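Local coordinates for protein Protease/Reverse transcriptase/ribonuclease H (PDB 7KSF) that carries a spumavirus aspartic protease, a reverse transcriptase and a ribonuclease H in one chain, and probably copies viral RNA into DNA while degrading the RNA strand, at residues A[60-65]-A[86-91]; A[668-673]-A[712-717]. The protein carries 1 engineered substitution. All blocks are in the same frame, centred on the assembly; numbering follows the deposited sequence.

Contact 1: residues A[60-65]-A[86-91]; sequences FKVKGR and VPWLTQ
V62, where strand 52-62 runs out, enters a type I' turn that closes at R65, and the irregular segment 86-91 passes beside this corner, with V62 CA 8.9 Å from V86 CA. V62 and R65 exchange two backbone hydrogen bonds, and K63 and G64 form the tip, both with positive phi, as this turn requires. The result is a tight two-residue beta hairpin, joining strands 52-62 and 65-74 of the protease region. Against it lies the chain between strand 79-81 and helix 102-112.

The indole of W88 gives the largest single share of the buried area. Its CH2 edge meets the carbonyl of V62, lying 3.6 Å from V62 O and close to the ring plane, and the same corner is 4.0 Å from V62 CG1. With chi1 at 48° the indole folds back over its own chain, so that V86 CG1 and L89 CB lie against one face. Over the other face R65 brings its guanidinium, a long and at most weak cation-pi attraction. V62 CG1, anti to the backbone N, also touches L89 CD2 at 4.0 Å, the two side chains crossing at about a right angle. K63 stretches out across L89 and ends with its NZ 4.0 Å from L89 CD1; K63 and L89 both also rest on L6 of strand 6-9.

Packing of methyl groups and one aromatic edge thus joins loop to hairpin, without directional polar bonds between the two segments to fix their exact spacing.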
# COMPACT_ATOMS: atom_id res chain seq x y z
N PHE A 60 47.78 10.90 3.20
CA PHE A 60 46.76 10.21 2.43
C PHE A 60 46.32 11.11 1.28
O PHE A 60 46.49 12.33 1.32
CB PHE A 60 45.56 9.82 3.31
CG PHE A 60 44.98 10.98 4.07
CD1 PHE A 60 43.96 11.74 3.53
CD2 PHE A 60 45.45 11.29 5.34
CE1 PHE A 60 43.42 12.80 4.23
CE2 PHE A 60 44.91 12.35 6.04
CZ PHE A 60 43.90 13.11 5.49
N LYS A 61 45.73 10.48 0.26
CA LYS A 61 45.25 11.19 -0.91
C LYS A 61 43.78 11.55 -0.75
O LYS A 61 42.98 10.74 -0.26
CB LYS A 61 45.44 10.35 -2.18
CG LYS A 61 46.88 10.02 -2.51
CD LYS A 61 46.96 9.17 -3.77
CE LYS A 61 48.39 8.78 -4.08
NZ LYS A 61 48.49 7.92 -5.30
N VAL A 62 43.43 12.77 -1.15
CA VAL A 62 42.04 13.21 -1.23
C VAL A 62 41.80 13.66 -2.67
O VAL A 62 42.39 14.65 -3.12
CB VAL A 62 41.73 14.34 -0.24
CG1 VAL A 62 40.36 14.93 -0.51
CG2 VAL A 62 41.82 13.83 1.19
N LYS A 63 40.96 12.91 -3.39
CA LYS A 63 40.72 13.15 -4.82
C LYS A 63 42.00 13.08 -5.63
O LYS A 63 42.10 13.69 -6.70
CB LYS A 63 40.01 14.49 -5.05
CG LYS A 63 38.57 14.55 -4.57
CD LYS A 63 37.93 15.88 -4.94
CE LYS A 63 36.45 15.88 -4.62
NZ LYS A 63 35.77 17.13 -5.03
N GLY A 64 43.00 12.35 -5.14
CA GLY A 64 44.27 12.22 -5.83
C GLY A 64 45.40 13.07 -5.28
O GLY A 64 46.56 12.80 -5.59
N ARG A 65 45.09 14.10 -4.48
CA ARG A 65 46.10 14.97 -3.90
C ARG A 65 46.41 14.54 -2.47
O ARG A 65 45.49 14.33 -1.68
CB ARG A 65 45.65 16.43 -3.92
CG ARG A 65 45.72 17.08 -5.29
CD ARG A 65 45.74 18.60 -5.18
NE ARG A 65 46.88 19.07 -4.40
CZ ARG A 65 47.19 20.35 -4.22
NH1 ARG A 65 46.44 21.30 -4.77
NH2 ARG A 65 48.24 20.69 -3.50
N VAL A 86 42.17 20.45 5.28
CA VAL A 86 41.96 20.58 3.84
C VAL A 86 41.41 21.98 3.56
O VAL A 86 40.19 22.15 3.42
CB VAL A 86 41.03 19.48 3.32
CG1 VAL A 86 41.22 19.29 1.84
CG2 VAL A 86 41.29 18.18 4.06
N PRO A 87 42.27 22.99 3.46
CA PRO A 87 41.77 24.35 3.24
C PRO A 87 41.34 24.59 1.80
O PRO A 87 40.45 25.41 1.54
CB PRO A 87 42.98 25.23 3.61
CG PRO A 87 44.15 24.37 3.27
CD PRO A 87 43.74 22.95 3.55
N TRP A 88 41.95 23.88 0.85
CA TRP A 88 41.60 24.06 -0.55
C TRP A 88 40.21 23.51 -0.84
O TRP A 88 39.36 24.21 -1.39
CB TRP A 88 42.65 23.41 -1.45
CG TRP A 88 43.00 22.01 -1.05
CD1 TRP A 88 43.85 21.65 -0.04
CD2 TRP A 88 42.52 20.79 -1.64
NE1 TRP A 88 43.93 20.28 0.03
CE2 TRP A 88 43.13 19.73 -0.94
CE3 TRP A 88 41.65 20.50 -2.69
CZ2 TRP A 88 42.88 18.40 -1.25
CZ3 TRP A 88 41.41 19.18 -3.00
CH2 TRP A 88 42.02 18.14 -2.28
N LEU A 89 39.97 22.25 -0.49
CA LEU A 89 38.68 21.64 -0.75
C LEU A 89 37.60 22.27 0.13
O LEU A 89 37.77 22.42 1.34
CB LEU A 89 38.74 20.14 -0.50
CG LEU A 89 37.43 19.36 -0.54
CD1 LEU A 89 36.79 19.49 -1.91
CD2 LEU A 89 37.70 17.91 -0.20
N THR A 90 36.49 22.65 -0.50
CA THR A 90 35.37 23.26 0.19
C THR A 90 34.22 22.26 0.31
O THR A 90 34.16 21.26 -0.41
CB THR A 90 34.90 24.52 -0.56
OG1 THR A 90 33.70 25.02 0.05
CG2 THR A 90 34.62 24.20 -2.02
N GLN A 91 33.33 22.55 1.25
CA GLN A 91 32.16 21.70 1.46
C GLN A 91 31.11 21.99 0.39
O GLN A 91 30.80 23.15 0.10
CB GLN A 91 31.58 21.94 2.85
CG GLN A 91 30.23 21.29 3.10
CD GLN A 91 29.07 22.23 2.82
OE1 GLN A 91 28.06 21.84 2.23
NE2 GLN A 91 29.21 23.48 3.25

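Contact 2: residues A[668-673]-A[712-717]; sequences YVAESA and ITIQHE
A673 donates its backbone N to V669 O at 3.0 Å, a helical bond that fixes the turn from which the methyl groups of A670 and A673 face strand 712-716. Helix and strand axes come within 7.7 Å and run at 139° to each other. I714 bridges the two alanines: its CG2 lies 3.8 Å from A670 CB, while CG1, beside the backbone N (chi1 -69°), carries the extended branch along to A673, where I714 CD1 and A673 CB are 3.6 Å apart.

In the RNase H fold this strand is an edge of the five-stranded mixed sheet, parallel to strand 660-664. Helices 667-683 and 694-708 lie in the connection between them, a beta-alpha-beta crossover, and V669 carries the packing on to I643 and V646 of helix 638-654.

Two residues on from I714, the H716 imidazole turns one edge to A670, with H716 ND1 3.4 Å from A670 CB. E671, bent at chi2, swings its carboxylate over a face of the same ring. E671 OE2 stands 3.7 Å from H716 NE2, toward the rim, with the two planes 42° apart; OE2 lies above the ring, not in line with an N-H, so any attraction is probably a loose electrostatic one.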
# COMPACT_ATOMS: atom_id res chain seq x y z
N TYR A 668 -34.70 6.24 -11.88
CA TYR A 668 -34.07 5.17 -12.63
C TYR A 668 -32.55 5.31 -12.68
O TYR A 668 -31.84 4.31 -12.71
CB TYR A 668 -34.63 5.13 -14.05
CG TYR A 668 -34.02 4.06 -14.93
CD1 TYR A 668 -34.45 2.74 -14.86
CD2 TYR A 668 -33.01 4.37 -15.83
CE1 TYR A 668 -33.90 1.76 -15.66
CE2 TYR A 668 -32.44 3.40 -16.63
CZ TYR A 668 -32.89 2.10 -16.55
OH TYR A 668 -32.33 1.12 -17.35
N VAL A 669 -32.05 6.55 -12.67
CA VAL A 669 -30.61 6.76 -12.79
C VAL A 669 -29.90 6.29 -11.52
O VAL A 669 -28.95 5.51 -11.58
CB VAL A 669 -30.31 8.23 -13.10
CG1 VAL A 669 -28.81 8.46 -13.21
CG2 VAL A 669 -31.01 8.65 -14.38
N ALA A 670 -30.35 6.77 -10.36
CA ALA A 670 -29.66 6.44 -9.11
C ALA A 670 -29.78 4.96 -8.77
O ALA A 670 -28.82 4.35 -8.30
CB ALA A 670 -30.21 7.30 -7.98
N GLU A 671 -30.96 4.37 -9.00
CA GLU A 671 -31.13 2.95 -8.72
C GLU A 671 -30.28 2.09 -9.65
O GLU A 671 -29.74 1.07 -9.23
CB GLU A 671 -32.61 2.56 -8.83
CG GLU A 671 -33.54 3.32 -7.90
CD GLU A 671 -33.39 2.92 -6.45
OE1 GLU A 671 -32.79 1.86 -6.18
OE2 GLU A 671 -33.89 3.66 -5.58
N SER A 672 -30.17 2.49 -10.92
CA SER A 672 -29.37 1.71 -11.87
C SER A 672 -27.89 1.77 -11.52
O SER A 672 -27.18 0.77 -11.66
CB SER A 672 -29.61 2.21 -13.29
OG SER A 672 -31.00 2.25 -13.59
N ALA A 673 -27.41 2.93 -11.07
CA ALA A 673 -26.01 3.06 -10.70
C ALA A 673 -25.66 2.25 -9.46
O ALA A 673 -24.47 2.01 -9.21
CB ALA A 673 -25.65 4.53 -10.49
N ILE A 712 -17.03 8.44 -5.84
CA ILE A 712 -18.26 9.11 -6.25
C ILE A 712 -19.44 8.30 -5.74
O ILE A 712 -19.60 7.13 -6.11
CB ILE A 712 -18.32 9.27 -7.77
CG1 ILE A 712 -17.04 9.93 -8.29
CG2 ILE A 712 -19.54 10.08 -8.17
CD1 ILE A 712 -16.96 10.03 -9.79
N THR A 713 -20.26 8.92 -4.90
CA THR A 713 -21.50 8.33 -4.41
C THR A 713 -22.68 8.99 -5.11
O THR A 713 -22.59 10.12 -5.59
CB THR A 713 -21.63 8.49 -2.89
OG1 THR A 713 -21.44 9.87 -2.54
CG2 THR A 713 -20.59 7.64 -2.18
N ILE A 714 -23.80 8.26 -5.16
CA ILE A 714 -24.98 8.69 -5.90
C ILE A 714 -26.20 8.49 -5.02
O ILE A 714 -26.47 7.37 -4.57
CB ILE A 714 -25.13 7.92 -7.22
CG1 ILE A 714 -24.03 8.33 -8.20
CG2 ILE A 714 -26.51 8.16 -7.82
CD1 ILE A 714 -24.11 7.64 -9.54
N GLN A 715 -26.94 9.57 -4.78
CA GLN A 715 -28.19 9.56 -4.04
C GLN A 715 -29.37 9.78 -4.99
O GLN A 715 -29.22 9.77 -6.22
CB GLN A 715 -28.17 10.62 -2.94
CG GLN A 715 -27.33 10.27 -1.72
CD GLN A 715 -27.48 11.28 -0.61
OE1 GLN A 715 -28.24 12.24 -0.72
NE2 GLN A 715 -26.77 11.06 0.49
N HIS A 716 -30.54 10.01 -4.41
CA HIS A 716 -31.76 10.27 -5.17
C HIS A 716 -32.77 10.94 -4.26
O HIS A 716 -33.01 10.47 -3.15
CB HIS A 716 -32.34 8.97 -5.75
CG HIS A 716 -32.28 7.81 -4.81
ND1 HIS A 716 -31.25 6.90 -4.81
CD2 HIS A 716 -33.13 7.41 -3.83
CE1 HIS A 716 -31.46 5.99 -3.88
NE2 HIS A 716 -32.60 6.28 -3.27
N GLU A 717 -33.35 12.05 -4.75
CA GLU A 717 -34.36 12.82 -3.97
C GLU A 717 -35.46 13.30 -4.93
O GLU A 717 -35.14 14.04 -5.88
CB GLU A 717 -33.70 14.00 -3.26
CG GLU A 717 -32.91 13.60 -2.03
CD GLU A 717 -32.53 14.75 -1.12
OE1 GLU A 717 -33.07 15.86 -1.31
OE2 GLU A 717 -31.69 14.54 -0.21

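How the contacts relate
Contacts 1 and 2 follow one another along the chain and sit on opposite sides of its centre, one in the protease range and the other in the RNase H range. Their centres are 71 Å apart and their nearest atoms about 48 Å, so neither touches the other. Contact 1 is the more peripheral, its centre 45 Å from that of the chain against 30 Å for contact 2. The bound calcium ion, held by G596 and E642, belongs to the neighbourhood of contact 2: the side chain of H716 is about 12 Å from it, too far to take part in binding. Both contacts are surface packing within their own domains.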